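Local atomic coordinates of type I polyketide synthase PikAII (Streptomyces venezuelae, PDB entry 3QP9), a protein that serves as a C2-type ketoreductase of a modular polyketide synthase, a type probably concerned with epimerization of chain intermediates rather than ketone reduction. Residues L114-S119 and V154-V159; A126-G131 and A365-V370; S245-A250 and T477-G482; T325-A330 and A377-R382. All blocks are in the same frame, centred on the assembly; numbering follows the deposited sequence.

Contact 1 (L114-S119 and V154-V159); sequences LAWDES and VTHGAV
A115 and T155 bring the backbones closest, their CA atoms 6.0 Å apart where the 3-10 turn 114-116 draws up to the end of strand 151-156. Both lie in a Rossmann-like half: parallel strands 109-112 and 151-156 are joined through helix 130-144 as a beta-alpha-beta crossover, and the turn opens that connection. A water joins the two backbones, accepting from A115 N at 2.9 Å and donating to V154 O at 2.7 Å, so water spans a gap too wide for a direct A115 N to V154 O bond. Nearby, the methyls A115 CB and T155 CG2 meet at 3.9 Å, while T155 OG1 is engaged by D195 and W176.

The main side-chain pair is a T-shaped stack. H156 presents its CD2 edge to the face of the W116 pyrrole ring, the centroids 4.7 Å apart and the planes at 82°. The closest atoms, H156 CD2 and W116 CD1, are 3.5 Å apart, toward the rim of the indole. The imidazole reaches there with chi1 at 59°, CG lying between the backbone N and the carbonyl carbon, and ND1 is secured by S198 O. On the benzene ring, W116 CZ2 rests 4.2 Å from V154 CG1. Past the turn, D117 OD1 is gripped twice from one face of its carboxylate, by S119 OG and, in an Asx turn, by S119 N at 3.0 Å.

Contact 2 (A126-G131 and A365-V370); sequences APFTRG and ALARVV
F128 and A367 make the CH-pi contact at the centre of this junction. The A367 CB methyl sits over the middle of the phenyl ring, 3.4 Å from its centroid and only 6° off the normal, so the ring lies flat against helix 363-386. The helix backbone is just as near at the rim, where A367 CA comes within 3.4 Å of F128 CD1. The phenylalanine has CG anti to the backbone N (chi1 -178°), which points the ring from the loop toward the helix.

Apolar contacts one turn apart on the helix frame the aromatic. L366 CD2 meets the ring at its edge, in plane, 3.9 Å from CE1. V370 CG1 lies 4.2 Å from F128 CB and 4.0 Å from P127 CG, the proline following a cis peptide bond. Helix 363-386 belongs to the ketoreductase domain, and the loop leads into helix 130-144 of the other Rossmann-like half; M178 and M174 of helix 170-185 also touch L366 and V370.

Polar bonds hold the loop from its two ends. A126 O is bonded to T375 OG1, farther along the same long helix. T129, at the N-cap position of helix 130-144, bonds through OG1 to D117 O, and its backbone N is bonded to T132 OG1.

Contact 3 (S245-A250 and T477-G482); sequences SPWWQA and TALGHG
W247 lies flat on L479, the indole face turned to the last turn of helix 468-481, which closes in a Schellman motif at G482. The leucine covers both rings from one side: CB stands over the pyrrole, 3.5 Å from W247 CG, while CD1 sits above the benzene ring. With chi1 at 55° the indole CG is held between the backbone N and the carbonyl carbon of W247, turning the ring toward the helix.

Beside this apolar patch the backbones lock together through S245 and G480. S245 N donates to G480 O at 2.8 Å with an N-H...O angle of 157°, and in return G480 CA approaches S245 O at 3.4 Å as a CA-H...O contact. At G480 the loop and helix backbones come closest, with the CA atoms of S245 and G480 5.0 Å apart.

One shell out, W248 CD1 lies over the opposite indole face, so W247 is sandwiched between its chain neighbour and L479. Its NE1 is tied to D476 OD2, just ahead of the helix's final turn, and L271 of helix 262-274 and L347 of strand 343-348 also touch the indole. The helix end itself is reinforced at T477 O, which accepts from H481 N and, at 3.0 Å, from H481 ND1.

Contact 4 (T325-A330 and A377-R382); sequences TDAEAA and ALHLDR
H379 swings toward A327 with its CG anti to the carbonyl carbon (chi1 -61°), and the imidazole is then laid against the first turn of helix 327-335. This is helix-to-helix packing in the Rossmann-fold ketoreductase domain, with the side of the long helix 363-386 set against the start of a shorter one. A327 CB sits over the middle of the ring, 3.6 Å from its centroid and 6° off the normal, a CH-pi contact over the face.

The edge of the same ring faces the loop that precedes the short helix. T325 O lies near the ring plane at the CE1 edge, an approach so short that its nature is doubtful; the adjacent ND1 makes a weak hydrogen bond to L324 O. That weak bond and the methyl over the face probably help to set the ring's rotation. A turn farther along, A330 CB lies 4.4 Å from H379 CB.

D326, at the N-cap position, supports this start of the helix by a weak bond from E328 N to its OD1. R382 also reaches A327: its chain runs extended as far as CD and then bends at chi3 (68°). Its NH2 is in a salt bridge with E386, while NH1 ends 4.1 Å from A327 CB.

How the contacts relate
Contacts 1, 2 and 3 are largely buried, whereas contact 4 lies at the surface. Contacts 2 and 4 share helix 363-386 and touch where A126 CB packs on L378 CD2; contacts 1 and 2 meet through backbone bonds from R130 and G131 to segment 114-119. Contact 3 stands apart, its nearest atoms about 17 Å from contact 1 and about 14 Å from contact 4. An aromatic ring features in every one, but its partner differs: another ring in contact 1, an alanine methyl in contacts 2 and 4, a leucine in contact 3. Direct backbone bonding across the segments appears in contact 3, water-mediated bonding in contact 1, and contact 2 is apolar across its two segments.

Contact 1 (L114-S119 and V154-V159)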
loop_
_atom_site.group_PDB
_atom_site.type_symbol
_atom_site.label_atom_id
_atom_site.label_comp_id
_atom_site.label_asym_id
_atom_site.label_seq_id
_atom_site.Cartn_x
_atom_site.Cartn_y
_atom_site.Cartn_z
ATOM N N LEU A 114 6.242 -16.581 -1.222
ATOM C CA LEU A 114 7.466 -15.821 -0.807
ATOM C C LEU A 114 7.182 -14.700 0.187
ATOM O O LEU A 114 8.039 -14.355 0.984
ATOM C CB LEU A 114 8.254 -15.217 -1.995
ATOM C CG LEU A 114 8.891 -16.251 -2.960
ATOM C CD1 LEU A 114 9.466 -15.548 -4.174
ATOM C CD2 LEU A 114 10.016 -17.078 -2.185
ATOM N N ALA A 115 5.968 -14.154 0.144
ATOM C CA ALA A 115 5.620 -13.045 1.056
ATOM C C ALA A 115 5.650 -13.480 2.536
ATOM O O ALA A 115 5.807 -12.623 3.426
ATOM C CB ALA A 115 4.228 -12.476 0.633
ATOM N N TRP A 116 5.556 -14.799 2.780
ATOM C CA TRP A 116 5.518 -15.311 4.142
ATOM C C TRP A 116 6.834 -15.129 4.840
ATOM O O TRP A 116 6.863 -15.156 6.060
ATOM C CB TRP A 116 5.108 -16.780 4.249
ATOM C CG TRP A 116 3.754 -17.027 3.716
ATOM C CD1 TRP A 116 2.904 -16.116 3.119
ATOM C CD2 TRP A 116 3.088 -18.270 3.708
ATOM N NE1 TRP A 116 1.726 -16.753 2.736
ATOM C CE2 TRP A 116 1.836 -18.078 3.080
ATOM C CE3 TRP A 116 3.438 -19.543 4.139
ATOM C CZ2 TRP A 116 0.953 -19.113 2.879
ATOM C CZ3 TRP A 116 2.552 -20.580 3.923
ATOM C CH2 TRP A 116 1.303 -20.345 3.359
ATOM N N ASP A 117 7.886 -14.881 4.068
ATOM C CA ASP A 117 9.153 -14.580 4.649
ATOM C C ASP A 117 9.202 -13.122 5.147
ATOM O O ASP A 117 9.591 -12.206 4.438
ATOM C CB ASP A 117 10.296 -14.880 3.677
ATOM C CG ASP A 117 11.697 -14.766 4.349
ATOM O OD1 ASP A 117 11.808 -14.315 5.515
ATOM O OD2 ASP A 117 12.693 -15.182 3.713
ATOM N N GLU A 118 8.944 -12.960 6.425
ATOM C CA GLU A 118 9.004 -11.645 7.049
ATOM C C GLU A 118 10.339 -11.246 7.634
ATOM O O GLU A 118 10.452 -10.207 8.309
ATOM C CB GLU A 118 7.980 -11.598 8.168
ATOM C CG GLU A 118 6.685 -12.124 7.732
ATOM C CD GLU A 118 5.755 -10.981 7.301
ATOM O OE1 GLU A 118 6.170 -10.141 6.416
ATOM O OE2 GLU A 118 4.666 -10.928 7.917
ATOM N N SER A 119 11.355 -12.049 7.383
ATOM C CA SER A 119 12.667 -11.798 7.966
ATOM C C SER A 119 13.267 -10.510 7.449
ATOM O O SER A 119 13.019 -10.109 6.337
ATOM C CB SER A 119 13.620 -12.994 7.681
ATOM O OG SER A 119 13.944 -13.025 6.310
ATOM N N VAL A 154 0.312 -15.310 -2.617
ATOM C CA VAL A 154 -0.536 -15.519 -1.461
ATOM C C VAL A 154 0.058 -14.850 -0.247
ATOM O O VAL A 154 1.271 -14.983 0.009
ATOM C CB VAL A 154 -0.785 -17.009 -1.260
ATOM C CG1 VAL A 154 -1.596 -17.286 0.019
ATOM C CG2 VAL A 154 -1.585 -17.590 -2.501
ATOM N N THR A 155 -0.775 -14.088 0.516
ATOM C CA THR A 155 -0.323 -13.462 1.728
ATOM C C THR A 155 -1.211 -13.971 2.861
ATOM O O THR A 155 -2.151 -14.683 2.611
ATOM C CB THR A 155 -0.450 -11.906 1.648
ATOM O OG1 THR A 155 -1.835 -11.562 1.342
ATOM C CG2 THR A 155 0.539 -11.314 0.595
ATOM N N HIS A 156 -0.891 -13.629 4.119
ATOM C CA HIS A 156 -1.807 -13.878 5.282
ATOM C C HIS A 156 -1.731 -12.659 6.153
ATOM O O HIS A 156 -0.645 -12.154 6.403
ATOM C CB HIS A 156 -1.431 -15.189 6.076
ATOM C CG HIS A 156 -0.044 -15.203 6.630
ATOM N ND1 HIS A 156 0.234 -14.826 7.928
ATOM C CD2 HIS A 156 1.152 -15.559 6.069
ATOM C CE1 HIS A 156 1.541 -14.915 8.143
ATOM N NE2 HIS A 156 2.124 -15.352 7.030
ATOM N N GLY A 157 -2.880 -12.167 6.601
ATOM C CA GLY A 157 -2.935 -10.969 7.483
ATOM C C GLY A 157 -2.613 -9.640 6.771
ATOM O O GLY A 157 -2.368 -8.652 7.428
ATOM N N ALA A 158 -2.549 -9.624 5.445
ATOM C CA ALA A 158 -2.192 -8.422 4.734
ATOM C C ALA A 158 -3.294 -7.330 4.519
ATOM O O ALA A 158 -2.959 -6.153 4.253
ATOM C CB ALA A 158 -1.459 -8.764 3.400
ATOM N N VAL A 159 -4.561 -7.712 4.528
ATOM C CA VAL A 159 -5.642 -6.743 4.237
ATOM C C VAL A 159 -6.702 -6.938 5.325
ATOM O O VAL A 159 -6.803 -7.998 5.924
ATOM C CB VAL A 159 -6.281 -6.893 2.901
ATOM C CG1 VAL A 159 -5.144 -6.741 1.702
ATOM C CG2 VAL A 159 -6.972 -8.302 2.812
HETATM O O HOH W 1 3.554 -14.779 -1.382
HETATM O O HOH W 2 5.099 -15.836 7.552
#

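Contact 2 (A126-G131 and A365-V370)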
loop_
_atom_site.group_PDB
_atom_site.type_symbol
_atom_site.label_atom_id
_atom_site.label_comp_id
_atom_site.label_asym_id
_atom_site.label_seq_id
_atom_site.Cartn_x
_atom_site.Cartn_y
_atom_site.Cartn_z
ATOM N N ALA A 126 13.630 -2.277 8.475
ATOM C CA ALA A 126 12.223 -2.603 8.357
ATOM C C ALA A 126 11.479 -1.347 7.762
ATOM O O ALA A 126 11.900 -0.180 8.002
ATOM C CB ALA A 126 11.667 -3.017 9.713
ATOM N N PRO A 127 10.352 -1.558 7.034
ATOM C CA PRO A 127 9.524 -2.797 7.012
ATOM C C PRO A 127 9.847 -3.663 5.816
ATOM O O PRO A 127 9.319 -4.766 5.700
ATOM C CB PRO A 127 8.066 -2.242 6.868
ATOM C CG PRO A 127 8.203 -0.947 6.102
ATOM C CD PRO A 127 9.635 -0.414 6.390
ATOM N N PHE A 128 10.717 -3.188 4.926
ATOM C CA PHE A 128 11.163 -4.070 3.810
ATOM C C PHE A 128 11.576 -5.423 4.387
ATOM O O PHE A 128 12.304 -5.464 5.397
ATOM C CB PHE A 128 12.321 -3.447 3.039
ATOM C CG PHE A 128 12.767 -4.287 1.870
ATOM C CD1 PHE A 128 12.124 -4.166 0.638
ATOM C CD2 PHE A 128 13.833 -5.162 1.994
ATOM C CE1 PHE A 128 12.527 -4.926 -0.474
ATOM C CE2 PHE A 128 14.227 -5.922 0.880
ATOM C CZ PHE A 128 13.547 -5.809 -0.341
ATOM N N THR A 129 11.053 -6.521 3.828
ATOM C CA THR A 129 11.435 -7.903 4.285
ATOM C C THR A 129 12.046 -8.704 3.147
ATOM O O THR A 129 12.029 -8.254 1.990
ATOM C CB THR A 129 10.248 -8.753 4.882
ATOM O OG1 THR A 129 9.411 -9.258 3.843
ATOM C CG2 THR A 129 9.413 -7.979 5.910
ATOM N N ARG A 130 12.596 -9.883 3.449
ATOM C CA ARG A 130 13.244 -10.672 2.383
ATOM C C ARG A 130 12.191 -11.121 1.381
ATOM O O ARG A 130 12.419 -11.145 0.173
ATOM C CB ARG A 130 13.956 -11.857 2.987
ATOM C CG ARG A 130 15.300 -11.477 3.668
ATOM C CD ARG A 130 16.100 -12.759 4.058
ATOM N NE ARG A 130 16.986 -12.563 5.229
ATOM C CZ ARG A 130 18.088 -13.275 5.499
ATOM N NH1 ARG A 130 18.810 -12.999 6.582
ATOM N NH2 ARG A 130 18.476 -14.251 4.693
ATOM N N GLY A 131 11.012 -11.453 1.914
ATOM C CA GLY A 131 9.824 -11.773 1.087
ATOM C C GLY A 131 9.397 -10.694 0.104
ATOM O O GLY A 131 8.934 -11.024 -0.978
ATOM N N ALA A 365 16.874 -1.219 -5.004
ATOM C CA ALA A 365 16.112 -0.046 -5.408
ATOM C C ALA A 365 14.660 -0.043 -4.804
ATOM O O ALA A 365 14.213 0.991 -4.225
ATOM C CB ALA A 365 16.056 -0.013 -6.912
ATOM N N LEU A 366 13.966 -1.192 -4.903
ATOM C CA LEU A 366 12.631 -1.347 -4.318
ATOM C C LEU A 366 12.693 -1.028 -2.816
ATOM O O LEU A 366 11.892 -0.225 -2.323
ATOM C CB LEU A 366 12.068 -2.769 -4.538
ATOM C CG LEU A 366 10.842 -3.200 -3.728
ATOM C CD1 LEU A 366 9.658 -2.418 -4.251
ATOM C CD2 LEU A 366 10.524 -4.719 -3.800
ATOM N N ALA A 367 13.656 -1.676 -2.135
ATOM C CA ALA A 367 13.891 -1.564 -0.699
ATOM C C ALA A 367 14.129 -0.135 -0.248
ATOM O O ALA A 367 13.551 0.325 0.761
ATOM C CB ALA A 367 15.051 -2.426 -0.293
ATOM N N ARG A 368 14.932 0.578 -1.030
ATOM C CA ARG A 368 15.150 2.022 -0.815
ATOM C C ARG A 368 13.875 2.832 -0.918
ATOM O O ARG A 368 13.724 3.828 -0.206
ATOM C CB ARG A 368 16.199 2.606 -1.802
ATOM C CG ARG A 368 17.591 2.827 -1.236
ATOM C CD ARG A 368 18.650 3.306 -2.361
ATOM N NE ARG A 368 19.446 2.140 -2.701
ATOM C CZ ARG A 368 19.516 1.517 -3.878
ATOM N NH1 ARG A 368 20.248 0.421 -3.951
ATOM N NH2 ARG A 368 18.914 1.959 -4.978
ATOM N N VAL A 369 12.972 2.472 -1.830
ATOM C CA VAL A 369 11.806 3.308 -2.037
ATOM C C VAL A 369 10.857 3.004 -0.887
ATOM O O VAL A 369 10.180 3.919 -0.388
ATOM C CB VAL A 369 11.127 3.093 -3.439
ATOM C CG1 VAL A 369 9.701 3.676 -3.464
ATOM C CG2 VAL A 369 11.975 3.645 -4.627
ATOM N N VAL A 370 10.816 1.737 -0.446
ATOM C CA VAL A 370 9.975 1.366 0.710
ATOM C C VAL A 370 10.436 2.152 1.965
ATOM O O VAL A 370 9.637 2.666 2.784
ATOM C CB VAL A 370 10.022 -0.171 0.934
ATOM C CG1 VAL A 370 9.404 -0.559 2.342
ATOM C CG2 VAL A 370 9.367 -0.933 -0.298
#

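Contact 3 (S245-A250 and T477-G482)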
loop_
_atom_site.group_PDB
_atom_site.type_symbol
_atom_site.label_atom_id
_atom_site.label_comp_id
_atom_site.label_asym_id
_atom_site.label_seq_id
_atom_site.Cartn_x
_atom_site.Cartn_y
_atom_site.Cartn_z
ATOM N N SER A 245 -15.874 15.636 14.564
ATOM C CA SER A 245 -15.258 15.995 15.823
ATOM C C SER A 245 -13.816 16.483 15.644
ATOM O O SER A 245 -13.168 16.190 14.595
ATOM C CB SER A 245 -15.373 14.914 16.882
ATOM O OG SER A 245 -15.097 13.634 16.379
ATOM N N PRO A 246 -13.340 17.277 16.628
ATOM C CA PRO A 246 -11.986 17.816 16.543
ATOM C C PRO A 246 -10.955 16.711 16.519
ATOM O O PRO A 246 -11.097 15.697 17.229
ATOM C CB PRO A 246 -11.875 18.681 17.836
ATOM C CG PRO A 246 -13.295 19.120 18.078
ATOM C CD PRO A 246 -14.090 17.851 17.773
ATOM N N TRP A 247 -9.930 16.900 15.689
ATOM C CA TRP A 247 -8.899 15.955 15.568
ATOM C C TRP A 247 -7.527 16.522 16.039
ATOM O O TRP A 247 -6.561 15.837 15.917
ATOM C CB TRP A 247 -8.785 15.391 14.117
ATOM C CG TRP A 247 -8.619 16.387 12.967
ATOM C CD1 TRP A 247 -9.626 17.015 12.306
ATOM C CD2 TRP A 247 -7.406 16.838 12.364
ATOM N NE1 TRP A 247 -9.134 17.850 11.351
ATOM C CE2 TRP A 247 -7.767 17.747 11.336
ATOM C CE3 TRP A 247 -6.047 16.619 12.639
ATOM C CZ2 TRP A 247 -6.819 18.424 10.534
ATOM C CZ3 TRP A 247 -5.107 17.241 11.826
ATOM C CH2 TRP A 247 -5.495 18.157 10.799
ATOM N N TRP A 248 -7.488 17.780 16.508
ATOM C CA TRP A 248 -6.292 18.399 17.091
ATOM C C TRP A 248 -6.818 19.319 18.214
ATOM O O TRP A 248 -8.055 19.666 18.249
ATOM C CB TRP A 248 -5.361 19.102 16.101
ATOM C CG TRP A 248 -6.020 20.124 15.231
ATOM C CD1 TRP A 248 -6.420 19.936 13.932
ATOM C CD2 TRP A 248 -6.421 21.468 15.597
ATOM N NE1 TRP A 248 -7.017 21.089 13.461
ATOM C CE2 TRP A 248 -7.054 22.030 14.460
ATOM C CE3 TRP A 248 -6.292 22.268 16.782
ATOM C CZ2 TRP A 248 -7.575 23.336 14.465
ATOM C CZ3 TRP A 248 -6.807 23.573 16.782
ATOM C CH2 TRP A 248 -7.458 24.089 15.656
ATOM N N GLN A 249 -5.948 19.571 19.208
ATOM C CA GLN A 249 -6.346 20.504 20.286
ATOM C C GLN A 249 -5.536 21.819 20.151
ATOM O O GLN A 249 -4.411 21.759 19.854
ATOM C CB GLN A 249 -6.186 19.892 21.693
ATOM C CG GLN A 249 -6.681 18.458 21.936
ATOM C CD GLN A 249 -6.071 17.873 23.275
ATOM O OE1 GLN A 249 -6.348 16.759 23.681
ATOM N NE2 GLN A 249 -5.223 18.655 23.922
ATOM N N ALA A 250 -6.145 22.989 20.274
ATOM C CA ALA A 250 -5.421 24.297 20.154
ATOM C C ALA A 250 -4.202 24.415 21.120
ATOM O O ALA A 250 -3.152 25.038 20.748
ATOM C CB ALA A 250 -6.372 25.462 20.447
ATOM N N THR A 477 -12.285 17.308 6.523
ATOM C CA THR A 477 -13.578 16.606 6.559
ATOM C C THR A 477 -13.359 15.127 6.948
ATOM O O THR A 477 -14.037 14.622 7.884
ATOM C CB THR A 477 -14.274 16.781 5.209
ATOM O OG1 THR A 477 -14.515 18.185 5.026
ATOM C CG2 THR A 477 -15.609 16.053 5.114
ATOM N N ALA A 478 -12.380 14.456 6.317
ATOM C CA ALA A 478 -12.133 13.059 6.618
ATOM C C ALA A 478 -11.705 12.839 8.029
ATOM O O ALA A 478 -12.195 11.880 8.650
ATOM C CB ALA A 478 -11.024 12.411 5.643
ATOM N N LEU A 479 -10.770 13.666 8.553
ATOM C CA LEU A 479 -10.188 13.379 9.904
ATOM C C LEU A 479 -11.330 13.682 10.847
ATOM O O LEU A 479 -11.521 13.043 11.861
ATOM C CB LEU A 479 -8.975 14.288 10.230
ATOM C CG LEU A 479 -7.804 13.993 9.285
ATOM C CD1 LEU A 479 -6.694 15.042 9.542
ATOM C CD2 LEU A 479 -7.273 12.480 9.451
ATOM N N GLY A 480 -12.104 14.699 10.470
ATOM C CA GLY A 480 -13.167 15.189 11.364
ATOM C C GLY A 480 -14.308 14.164 11.427
ATOM O O GLY A 480 -15.050 14.066 12.440
ATOM N N HIS A 481 -14.469 13.405 10.346
ATOM C CA HIS A 481 -15.495 12.420 10.317
ATOM C C HIS A 481 -15.122 11.029 10.835
ATOM O O HIS A 481 -15.975 10.186 10.963
ATOM C CB HIS A 481 -16.273 12.515 9.010
ATOM C CG HIS A 481 -17.237 13.675 9.031
ATOM N ND1 HIS A 481 -16.835 14.999 8.899
ATOM C CD2 HIS A 481 -18.566 13.718 9.279
ATOM C CE1 HIS A 481 -17.891 15.788 8.986
ATOM N NE2 HIS A 481 -18.947 15.038 9.238
ATOM N N GLY A 482 -13.878 10.877 11.295
ATOM C CA GLY A 482 -13.395 9.670 11.924
ATOM C C GLY A 482 -12.818 8.685 10.911
ATOM O O GLY A 482 -12.600 7.561 11.251
#

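Contact 4 (T325-A330 and A377-R382)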
loop_
_atom_site.group_PDB
_atom_site.type_symbol
_atom_site.label_atom_id
_atom_site.label_comp_id
_atom_site.label_asym_id
_atom_site.label_seq_id
_atom_site.Cartn_x
_atom_site.Cartn_y
_atom_site.Cartn_z
ATOM N N THR A 325 13.962 8.200 9.386
ATOM C CA THR A 325 14.143 6.756 9.145
ATOM C C THR A 325 15.106 6.192 10.228
ATOM O O THR A 325 15.260 4.977 10.363
ATOM C CB THR A 325 14.677 6.436 7.703
ATOM O OG1 THR A 325 16.004 6.960 7.580
ATOM C CG2 THR A 325 13.785 7.099 6.674
ATOM N N ASP A 326 15.666 7.082 11.054
ATOM C CA ASP A 326 16.499 6.663 12.179
ATOM C C ASP A 326 15.644 6.741 13.448
ATOM O O ASP A 326 15.318 7.850 13.940
ATOM C CB ASP A 326 17.761 7.528 12.284
ATOM C CG ASP A 326 18.487 7.371 13.622
ATOM O OD1 ASP A 326 18.246 6.387 14.336
ATOM O OD2 ASP A 326 19.362 8.182 13.958
ATOM N N ALA A 327 15.271 5.598 13.995
ATOM C CA ALA A 327 14.376 5.586 15.169
ATOM C C ALA A 327 14.819 6.466 16.385
ATOM O O ALA A 327 13.988 7.075 17.035
ATOM C CB ALA A 327 14.094 4.121 15.613
ATOM N N GLU A 328 16.109 6.464 16.719
ATOM C CA GLU A 328 16.746 7.331 17.698
ATOM C C GLU A 328 16.404 8.831 17.436
ATOM O O GLU A 328 16.043 9.560 18.367
ATOM C CB GLU A 328 18.264 7.112 17.623
ATOM C CG GLU A 328 19.004 7.458 18.903
ATOM C CD GLU A 328 20.545 7.406 18.754
ATOM O OE1 GLU A 328 21.185 8.180 19.468
ATOM O OE2 GLU A 328 21.117 6.652 17.915
ATOM N N ALA A 329 16.452 9.269 16.179
ATOM C CA ALA A 329 16.195 10.677 15.903
ATOM C C ALA A 329 14.693 10.942 16.039
ATOM O O ALA A 329 14.295 11.964 16.611
ATOM C CB ALA A 329 16.675 11.099 14.551
ATOM N N ALA A 330 13.867 10.001 15.556
ATOM C CA ALA A 330 12.394 10.136 15.697
ATOM C C ALA A 330 12.020 10.183 17.176
ATOM O O ALA A 330 11.207 10.972 17.591
ATOM C CB ALA A 330 11.664 8.968 14.947
ATOM N N ALA A 377 7.272 6.145 9.227
ATOM C CA ALA A 377 5.929 5.935 9.684
ATOM C C ALA A 377 5.926 4.742 10.582
ATOM O O ALA A 377 5.244 4.764 11.599
ATOM C CB ALA A 377 4.939 5.751 8.467
ATOM N N LEU A 378 6.755 3.750 10.244
ATOM C CA LEU A 378 6.927 2.575 11.120
ATOM C C LEU A 378 7.379 2.988 12.497
ATOM O O LEU A 378 6.745 2.583 13.484
ATOM C CB LEU A 378 7.834 1.496 10.504
ATOM C CG LEU A 378 8.227 0.352 11.468
ATOM C CD1 LEU A 378 7.067 -0.598 11.547
ATOM C CD2 LEU A 378 9.421 -0.385 10.905
ATOM N N HIS A 379 8.396 3.854 12.567
ATOM C CA HIS A 379 8.914 4.287 13.845
ATOM C C HIS A 379 7.964 5.181 14.589
ATOM O O HIS A 379 7.818 5.045 15.804
ATOM C CB HIS A 379 10.244 5.041 13.674
ATOM C CG HIS A 379 11.314 4.214 13.071
ATOM N ND1 HIS A 379 12.264 4.729 12.205
ATOM C CD2 HIS A 379 11.569 2.892 13.189
ATOM C CE1 HIS A 379 13.087 3.752 11.860
ATOM N NE2 HIS A 379 12.660 2.623 12.413
ATOM N N LEU A 380 7.311 6.100 13.863
ATOM C CA LEU A 380 6.383 6.986 14.550
ATOM C C LEU A 380 5.232 6.183 15.232
ATOM O O LEU A 380 4.773 6.488 16.356
ATOM C CB LEU A 380 5.826 8.006 13.597
ATOM C CG LEU A 380 6.813 9.080 13.157
ATOM C CD1 LEU A 380 6.229 9.716 11.886
ATOM C CD2 LEU A 380 7.032 10.169 14.263
ATOM N N ASP A 381 4.715 5.222 14.489
ATOM C CA ASP A 381 3.634 4.367 14.985
ATOM C C ASP A 381 4.138 3.587 16.209
ATOM O O ASP A 381 3.472 3.576 17.297
ATOM C CB ASP A 381 3.107 3.431 13.843
ATOM C CG ASP A 381 2.081 2.433 14.365
ATOM O OD1 ASP A 381 2.410 1.238 14.535
ATOM O OD2 ASP A 381 0.994 2.886 14.750
ATOM N N ARG A 382 5.302 2.949 16.089
ATOM C CA ARG A 382 5.884 2.263 17.274
ATOM C C ARG A 382 6.168 3.155 18.505
ATOM O O ARG A 382 5.663 2.874 19.613
ATOM C CB ARG A 382 7.125 1.433 16.940
ATOM C CG ARG A 382 7.641 0.700 18.184
ATOM C CD ARG A 382 8.675 -0.353 17.789
ATOM N NE ARG A 382 9.942 0.194 17.259
ATOM C CZ ARG A 382 10.924 0.709 18.012
ATOM N NH1 ARG A 382 12.055 1.141 17.450
ATOM N NH2 ARG A 382 10.793 0.788 19.331
#